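Long-range contact in putidaredoxin reductase (Pseudomonas putida, PDB 1Q1R), which probably passes electrons from NADH through its bound FAD to putidaredoxin, the iron-sulfur partner of the cytochrome P450cam monooxygenase: residues 362-374 against 389-401. Numbering follows the deposited sequence.
Sequences SVFYLQGDRVLAV and IITDRLPVEPNLL
In the reductase C-terminal region, a beta hairpin (strands 360-367 and 370-377, type II' turn) packs through Val371 against Ile390 in the last turn of helix 380-391 and Val396 and Leu401 beyond it. Val371 splits its two methyls: CG1, anti to the backbone N (chi1 178°), presses on Ile390 CD1 at a tight 3.4 Å, while CG2 touches Val396 CG2 at 3.7 Å and meets Leu401 CD1 tip to tip. Leu401 also covers one face of the Phe364 ring, Val374 CG1 the opposite face. Nearer the turn, Leu366 CD2 packs on Pro398 CB (3.9 Å). Waters join the backbones: one donates to Asp369 O and Val396 O, another to Val371 O and Ile389 O, and a third links Val371 N to Leu394 O. Arg393, C-prime residue of the helix-ending Schellman motif, sets NH2 over one guanidinium face of Arg370, the planes 86° apart; Leu372 CD2 covers the other. Arg370 NE, in plane at the Arg393 guanidinium edge, faces Arg393 NE at 2.8 Å, two donors without a hydrogen bond, whose charges probably repel. Cutting Arg370 back to an alanine would probably leave Leu292 O without its weak donor and uncover Leu372 CD2. Apolar contact and bridging water thus join the segments, although two like charges meet beside them.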
ATOM      1  N   SER A 362     -15.409   4.262  15.655  1.00 26.70           N
ATOM      2  CA  SER A 362     -15.222   3.096  14.810  1.00 26.58           C
ATOM      3  C   SER A 362     -16.414   3.058  13.864  1.00 26.71           C
ATOM      4  O   SER A 362     -17.539   3.365  14.263  1.00 26.84           O
ATOM      5  CB  SER A 362     -15.178   1.819  15.645  1.00 25.85           C
ATOM      6  OG  SER A 362     -14.059   1.823  16.515  1.00 27.66           O
ATOM      7  N   VAL A 363     -16.166   2.695  12.613  1.00 25.36           N
ATOM      8  CA  VAL A 363     -17.231   2.624  11.627  1.00 26.08           C
ATOM      9  C   VAL A 363     -17.315   1.199  11.111  1.00 25.79           C
ATOM     10  O   VAL A 363     -16.349   0.667  10.543  1.00 24.72           O
ATOM     11  CB  VAL A 363     -16.968   3.589  10.441  1.00 26.22           C
ATOM     12  CG1 VAL A 363     -18.152   3.579   9.482  1.00 26.73           C
ATOM     13  CG2 VAL A 363     -16.733   5.001  10.963  1.00 26.54           C
ATOM     14  N   PHE A 364     -18.468   0.574  11.327  1.00 25.00           N
ATOM     15  CA  PHE A 364     -18.673  -0.800  10.889  1.00 25.77           C
ATOM     16  C   PHE A 364     -19.381  -0.845   9.543  1.00 26.34           C
ATOM     17  O   PHE A 364     -20.429  -0.233   9.364  1.00 26.86           O
ATOM     18  CB  PHE A 364     -19.493  -1.576  11.932  1.00 25.48           C
ATOM     19  CG  PHE A 364     -18.819  -1.691  13.274  1.00 25.43           C
ATOM     20  CD1 PHE A 364     -18.856  -0.637  14.182  1.00 25.22           C
ATOM     21  CD2 PHE A 364     -18.116  -2.845  13.615  1.00 25.20           C
ATOM     22  CE1 PHE A 364     -18.200  -0.727  15.408  1.00 25.07           C
ATOM     23  CE2 PHE A 364     -17.456  -2.945  14.838  1.00 24.67           C
ATOM     24  CZ  PHE A 364     -17.496  -1.885  15.735  1.00 24.89           C
ATOM     25  N   TYR A 365     -18.796  -1.565   8.593  1.00 27.63           N
ATOM     26  CA  TYR A 365     -19.383  -1.707   7.264  1.00 29.71           C
ATOM     27  C   TYR A 365     -20.071  -3.064   7.195  1.00 30.68           C
ATOM     28  O   TYR A 365     -19.425  -4.102   7.347  1.00 30.17           O
ATOM     29  CB  TYR A 365     -18.302  -1.617   6.183  1.00 30.13           C
ATOM     30  CG  TYR A 365     -17.645  -0.258   6.098  1.00 30.90           C
ATOM     31  CD1 TYR A 365     -16.768   0.180   7.091  1.00 31.35           C
ATOM     32  CD2 TYR A 365     -17.923   0.602   5.038  1.00 31.34           C
ATOM     33  CE1 TYR A 365     -16.187   1.443   7.032  1.00 31.92           C
ATOM     34  CE2 TYR A 365     -17.346   1.866   4.968  1.00 32.22           C
ATOM     35  CZ  TYR A 365     -16.481   2.281   5.966  1.00 32.56           C
ATOM     36  OH  TYR A 365     -15.919   3.535   5.898  1.00 33.97           O
ATOM     37  N   LEU A 366     -21.383  -3.053   6.968  1.00 31.40           N
ATOM     38  CA  LEU A 366     -22.143  -4.294   6.904  1.00 33.15           C
ATOM     39  C   LEU A 366     -22.878  -4.524   5.590  1.00 34.58           C
ATOM     40  O   LEU A 366     -23.250  -3.587   4.884  1.00 34.89           O
ATOM     41  CB  LEU A 366     -23.175  -4.353   8.042  1.00 32.57           C
ATOM     42  CG  LEU A 366     -22.708  -4.320   9.501  1.00 32.63           C
ATOM     43  CD1 LEU A 366     -22.250  -2.918   9.869  1.00 31.19           C
ATOM     44  CD2 LEU A 366     -23.851  -4.758  10.408  1.00 31.57           C
ATOM     45  N   GLN A 367     -23.068  -5.800   5.278  1.00 36.45           N
ATOM     46  CA  GLN A 367     -23.808  -6.228   4.103  1.00 38.04           C
ATOM     47  C   GLN A 367     -24.838  -7.136   4.756  1.00 38.28           C
ATOM     48  O   GLN A 367     -24.597  -8.325   4.960  1.00 38.81           O
ATOM     49  CB  GLN A 367     -22.926  -7.034   3.153  1.00 38.64           C
ATOM     50  CG  GLN A 367     -23.610  -7.354   1.839  1.00 41.37           C
ATOM     51  CD  GLN A 367     -22.748  -8.190   0.915  1.00 42.60           C
ATOM     52  OE1 GLN A 367     -23.074  -8.367  -0.260  1.00 44.41           O
ATOM     53  NE2 GLN A 367     -21.649  -8.715   1.440  1.00 43.32           N
ATOM     54  N   GLY A 368     -25.979  -6.558   5.108  1.00 38.82           N
ATOM     55  CA  GLY A 368     -27.003  -7.320   5.793  1.00 38.51           C
ATOM     56  C   GLY A 368     -26.642  -7.246   7.266  1.00 38.13           C
ATOM     57  O   GLY A 368     -26.647  -6.163   7.853  1.00 38.04           O
ATOM     58  N   ASP A 369     -26.317  -8.387   7.863  1.00 38.32           N
ATOM     59  CA  ASP A 369     -25.933  -8.423   9.269  1.00 38.70           C
ATOM     60  C   ASP A 369     -24.473  -8.840   9.404  1.00 38.20           C
ATOM     61  O   ASP A 369     -23.938  -8.918  10.509  1.00 38.06           O
ATOM     62  CB  ASP A 369     -26.813  -9.401  10.051  1.00 39.82           C
ATOM     63  CG  ASP A 369     -28.261  -8.958  10.115  1.00 41.57           C
ATOM     64  OD1 ASP A 369     -28.518  -7.759  10.364  1.00 41.77           O
ATOM     65  OD2 ASP A 369     -29.146  -9.816   9.930  1.00 43.78           O
ATOM     66  N   ARG A 370     -23.838  -9.115   8.269  1.00 37.81           N
ATOM     67  CA  ARG A 370     -22.441  -9.522   8.262  1.00 37.17           C
ATOM     68  C   ARG A 370     -21.520  -8.304   8.233  1.00 35.58           C
ATOM     69  O   ARG A 370     -21.698  -7.399   7.413  1.00 35.05           O
ATOM     70  CB  ARG A 370     -22.146 -10.399   7.045  1.00 38.40           C
ATOM     71  CG  ARG A 370     -20.680 -10.780   6.929  1.00 41.29           C
ATOM     72  CD  ARG A 370     -20.354 -11.406   5.586  1.00 43.44           C
ATOM     73  NE  ARG A 370     -18.913 -11.579   5.427  1.00 46.08           N
ATOM     74  CZ  ARG A 370     -18.322 -11.965   4.299  1.00 47.13           C
ATOM     75  NH1 ARG A 370     -19.053 -12.221   3.221  1.00 47.48           N
ATOM     76  NH2 ARG A 370     -17.001 -12.094   4.251  1.00 46.78           N
ATOM     77  N   VAL A 371     -20.541  -8.287   9.131  1.00 33.53           N
ATOM     78  CA  VAL A 371     -19.588  -7.186   9.190  1.00 32.96           C
ATOM     79  C   VAL A 371     -18.487  -7.448   8.164  1.00 32.17           C
ATOM     80  O   VAL A 371     -17.793  -8.459   8.235  1.00 32.02           O
ATOM     81  CB  VAL A 371     -18.956  -7.058  10.599  1.00 32.63           C
ATOM     82  CG1 VAL A 371     -17.938  -5.924  10.615  1.00 32.05           C
ATOM     83  CG2 VAL A 371     -20.046  -6.791  11.636  1.00 32.68           C
ATOM     84  N   LEU A 372     -18.343  -6.535   7.207  1.00 31.51           N
ATOM     85  CA  LEU A 372     -17.336  -6.665   6.153  1.00 31.20           C
ATOM     86  C   LEU A 372     -16.007  -6.026   6.531  1.00 30.68           C
ATOM     87  O   LEU A 372     -14.944  -6.588   6.279  1.00 31.34           O
ATOM     88  CB  LEU A 372     -17.841  -6.022   4.859  1.00 31.49           C
ATOM     89  CG  LEU A 372     -19.052  -6.659   4.172  1.00 32.08           C
ATOM     90  CD1 LEU A 372     -19.511  -5.765   3.027  1.00 32.35           C
ATOM     91  CD2 LEU A 372     -18.687  -8.046   3.660  1.00 32.28           C
ATOM     92  N   ALA A 373     -16.071  -4.842   7.130  1.00 29.62           N
ATOM     93  CA  ALA A 373     -14.861  -4.133   7.520  1.00 28.87           C
ATOM     94  C   ALA A 373     -15.151  -3.117   8.607  1.00 28.94           C
ATOM     95  O   ALA A 373     -16.305  -2.787   8.878  1.00 28.01           O
ATOM     96  CB  ALA A 373     -14.260  -3.425   6.304  1.00 28.58           C
ATOM     97  N   VAL A 374     -14.091  -2.627   9.236  1.00 28.23           N
ATOM     98  CA  VAL A 374     -14.228  -1.624  10.276  1.00 27.83           C
ATOM     99  C   VAL A 374     -13.083  -0.635  10.170  1.00 28.35           C
ATOM    100  O   VAL A 374     -11.916  -1.027  10.096  1.00 28.63           O
ATOM    101  CB  VAL A 374     -14.197  -2.240  11.690  1.00 25.84           C
ATOM    102  CG1 VAL A 374     -14.441  -1.150  12.731  1.00 25.71           C
ATOM    103  CG2 VAL A 374     -15.248  -3.339  11.812  1.00 26.22           C
ATOM    104  N   ILE A 389     -13.688 -10.287  14.803  1.00 30.36           N
ATOM    105  CA  ILE A 389     -15.046 -10.351  14.266  1.00 30.04           C
ATOM    106  C   ILE A 389     -15.046 -10.701  12.775  1.00 30.93           C
ATOM    107  O   ILE A 389     -15.851 -11.520  12.320  1.00 30.17           O
ATOM    108  CB  ILE A 389     -15.787  -8.999  14.474  1.00 29.17           C
ATOM    109  CG1 ILE A 389     -16.026  -8.765  15.965  1.00 28.02           C
ATOM    110  CG2 ILE A 389     -17.113  -8.993  13.718  1.00 28.86           C
ATOM    111  CD1 ILE A 389     -16.456  -7.349  16.313  1.00 27.96           C
ATOM    112  N   ILE A 390     -14.139 -10.084  12.023  1.00 31.23           N
ATOM    113  CA  ILE A 390     -14.043 -10.321  10.584  1.00 32.20           C
ATOM    114  C   ILE A 390     -13.422 -11.675  10.264  1.00 32.81           C
ATOM    115  O   ILE A 390     -13.989 -12.464   9.508  1.00 33.54           O
ATOM    116  CB  ILE A 390     -13.185  -9.229   9.886  1.00 32.18           C
ATOM    117  CG1 ILE A 390     -13.744  -7.841  10.192  1.00 31.96           C
ATOM    118  CG2 ILE A 390     -13.154  -9.469   8.381  1.00 31.24           C
ATOM    119  CD1 ILE A 390     -15.176  -7.652   9.769  1.00 34.40           C
ATOM    120  N   THR A 391     -12.254 -11.935  10.840  1.00 34.41           N
ATOM    121  CA  THR A 391     -11.543 -13.185  10.595  1.00 35.71           C
ATOM    122  C   THR A 391     -12.346 -14.423  10.975  1.00 36.88           C
ATOM    123  O   THR A 391     -12.346 -15.413  10.245  1.00 36.20           O
ATOM    124  CB  THR A 391     -10.201 -13.223  11.353  1.00 36.45           C
ATOM    125  OG1 THR A 391      -9.396 -12.101  10.968  1.00 37.40           O
ATOM    126  CG2 THR A 391      -9.448 -14.515  11.038  1.00 36.53           C
ATOM    127  N   ASP A 392     -13.034 -14.370  12.111  1.00 37.82           N
ATOM    128  CA  ASP A 392     -13.819 -15.517  12.557  1.00 39.14           C
ATOM    129  C   ASP A 392     -15.295 -15.473  12.177  1.00 39.16           C
ATOM    130  O   ASP A 392     -16.072 -16.333  12.597  1.00 39.07           O
ATOM    131  CB  ASP A 392     -13.684 -15.690  14.070  1.00 40.57           C
ATOM    132  CG  ASP A 392     -12.263 -15.971  14.489  1.00 42.31           C
ATOM    133  OD1 ASP A 392     -11.614 -16.810  13.830  1.00 44.39           O
ATOM    134  OD2 ASP A 392     -11.791 -15.364  15.473  1.00 44.06           O
ATOM    135  N   ARG A 393     -15.686 -14.482  11.381  1.00 39.20           N
ATOM    136  CA  ARG A 393     -17.078 -14.374  10.960  1.00 39.70           C
ATOM    137  C   ARG A 393     -18.032 -14.442  12.153  1.00 38.28           C
ATOM    138  O   ARG A 393     -19.022 -15.171  12.122  1.00 38.95           O
ATOM    139  CB  ARG A 393     -17.409 -15.506   9.987  1.00 42.09           C
ATOM    140  CG  ARG A 393     -17.380 -15.118   8.524  1.00 45.44           C
ATOM    141  CD  ARG A 393     -18.517 -14.160   8.197  1.00 48.68           C
ATOM    142  NE  ARG A 393     -18.741 -14.051   6.759  1.00 52.03           N
ATOM    143  CZ  ARG A 393     -19.089 -15.072   5.981  1.00 53.12           C
ATOM    144  NH1 ARG A 393     -19.256 -16.282   6.504  1.00 54.16           N
ATOM    145  NH2 ARG A 393     -19.274 -14.887   4.681  1.00 53.50           N
ATOM    146  N   LEU A 394     -17.735 -13.685  13.204  1.00 36.56           N
ATOM    147  CA  LEU A 394     -18.581 -13.692  14.391  1.00 34.64           C
ATOM    148  C   LEU A 394     -19.918 -12.991  14.165  1.00 33.79           C
ATOM    149  O   LEU A 394     -19.969 -11.877  13.644  1.00 32.53           O
ATOM    150  CB  LEU A 394     -17.855 -13.040  15.567  1.00 34.48           C
ATOM    151  CG  LEU A 394     -16.559 -13.698  16.040  1.00 34.01           C
ATOM    152  CD1 LEU A 394     -16.070 -12.994  17.288  1.00 33.59           C
ATOM    153  CD2 LEU A 394     -16.793 -15.169  16.325  1.00 34.93           C
ATOM    154  N   PRO A 395     -21.021 -13.643  14.567  1.00 33.09           N
ATOM    155  CA  PRO A 395     -22.378 -13.104  14.422  1.00 32.60           C
ATOM    156  C   PRO A 395     -22.725 -12.013  15.436  1.00 32.08           C
ATOM    157  O   PRO A 395     -23.694 -12.138  16.191  1.00 32.21           O
ATOM    158  CB  PRO A 395     -23.248 -14.344  14.588  1.00 33.28           C
ATOM    159  CG  PRO A 395     -22.487 -15.134  15.603  1.00 33.63           C
ATOM    160  CD  PRO A 395     -21.056 -15.012  15.115  1.00 32.57           C
ATOM    161  N   VAL A 396     -21.938 -10.943  15.459  1.00 30.84           N
ATOM    162  CA  VAL A 396     -22.194  -9.851  16.388  1.00 30.35           C
ATOM    163  C   VAL A 396     -23.526  -9.169  16.075  1.00 30.41           C
ATOM    164  O   VAL A 396     -23.886  -9.004  14.908  1.00 31.12           O
ATOM    165  CB  VAL A 396     -21.080  -8.791  16.334  1.00 30.01           C
ATOM    166  CG1 VAL A 396     -19.784  -9.373  16.866  1.00 29.01           C
ATOM    167  CG2 VAL A 396     -20.902  -8.294  14.903  1.00 30.39           C
ATOM    168  N   GLU A 397     -24.247  -8.772  17.118  1.00 29.25           N
ATOM    169  CA  GLU A 397     -25.536  -8.107  16.960  1.00 28.88           C
ATOM    170  C   GLU A 397     -25.383  -6.704  16.383  1.00 28.00           C
ATOM    171  O   GLU A 397     -24.875  -5.804  17.046  1.00 27.20           O
ATOM    172  CB  GLU A 397     -26.261  -8.018  18.305  1.00 29.23           C
ATOM    173  CG  GLU A 397     -27.573  -7.242  18.239  1.00 29.33           C
ATOM    174  CD  GLU A 397     -28.497  -7.767  17.151  1.00 30.39           C
ATOM    175  OE1 GLU A 397     -28.808  -8.978  17.172  1.00 31.28           O
ATOM    176  OE2 GLU A 397     -28.908  -6.972  16.277  1.00 29.79           O
ATOM    177  N   PRO A 398     -25.839  -6.494  15.143  1.00 28.70           N
ATOM    178  CA  PRO A 398     -25.732  -5.178  14.507  1.00 29.66           C
ATOM    179  C   PRO A 398     -26.314  -4.041  15.345  1.00 29.89           C
ATOM    180  O   PRO A 398     -25.716  -2.970  15.459  1.00 30.43           O
ATOM    181  CB  PRO A 398     -26.488  -5.368  13.195  1.00 28.98           C
ATOM    182  CG  PRO A 398     -26.258  -6.812  12.886  1.00 28.83           C
ATOM    183  CD  PRO A 398     -26.463  -7.467  14.230  1.00 28.09           C
ATOM    184  N   ASN A 399     -27.477  -4.286  15.939  1.00 30.39           N
ATOM    185  CA  ASN A 399     -28.148  -3.267  16.736  1.00 30.92           C
ATOM    186  C   ASN A 399     -27.408  -2.819  17.997  1.00 29.31           C
ATOM    187  O   ASN A 399     -27.840  -1.889  18.666  1.00 28.69           O
ATOM    188  CB  ASN A 399     -29.568  -3.728  17.089  1.00 33.07           C
ATOM    189  CG  ASN A 399     -30.407  -4.020  15.851  1.00 36.17           C
ATOM    190  OD1 ASN A 399     -30.260  -3.358  14.817  1.00 37.76           O
ATOM    191  ND2 ASN A 399     -31.296  -5.005  15.950  1.00 36.58           N
ATOM    192  N   LEU A 400     -26.293  -3.467  18.322  1.00 28.33           N
ATOM    193  CA  LEU A 400     -25.530  -3.066  19.502  1.00 26.15           C
ATOM    194  C   LEU A 400     -24.166  -2.483  19.134  1.00 25.43           C
ATOM    195  O   LEU A 400     -23.516  -1.841  19.956  1.00 24.27           O
ATOM    196  CB  LEU A 400     -25.334  -4.252  20.445  1.00 26.11           C
ATOM    197  CG  LEU A 400     -26.552  -4.778  21.208  1.00 26.07           C
ATOM    198  CD1 LEU A 400     -26.139  -5.981  22.042  1.00 25.88           C
ATOM    199  CD2 LEU A 400     -27.115  -3.684  22.099  1.00 26.62           C
ATOM    200  N   LEU A 401     -23.737  -2.700  17.897  1.00 25.26           N
ATOM    201  CA  LEU A 401     -22.434  -2.206  17.467  1.00 25.26           C
ATOM    202  C   LEU A 401     -22.254  -0.701  17.678  1.00 25.50           C
ATOM    203  O   LEU A 401     -21.163  -0.247  18.025  1.00 25.20           O
ATOM    204  CB  LEU A 401     -22.186  -2.573  15.998  1.00 24.23           C
ATOM    205  CG  LEU A 401     -22.050  -4.068  15.691  1.00 23.61           C
ATOM    206  CD1 LEU A 401     -21.878  -4.256  14.186  1.00 23.63           C
ATOM    207  CD2 LEU A 401     -20.856  -4.660  16.441  1.00 23.16           C
TER
HETATM  208  O   HOH W   1     -23.220 -10.343  12.608  1.00 34.21           O
HETATM  209  O   HOH W   2     -17.761 -10.693   9.896  1.00 36.36           O
HETATM  210  O   HOH W   3     -20.463 -10.408  11.190  1.00 38.66           O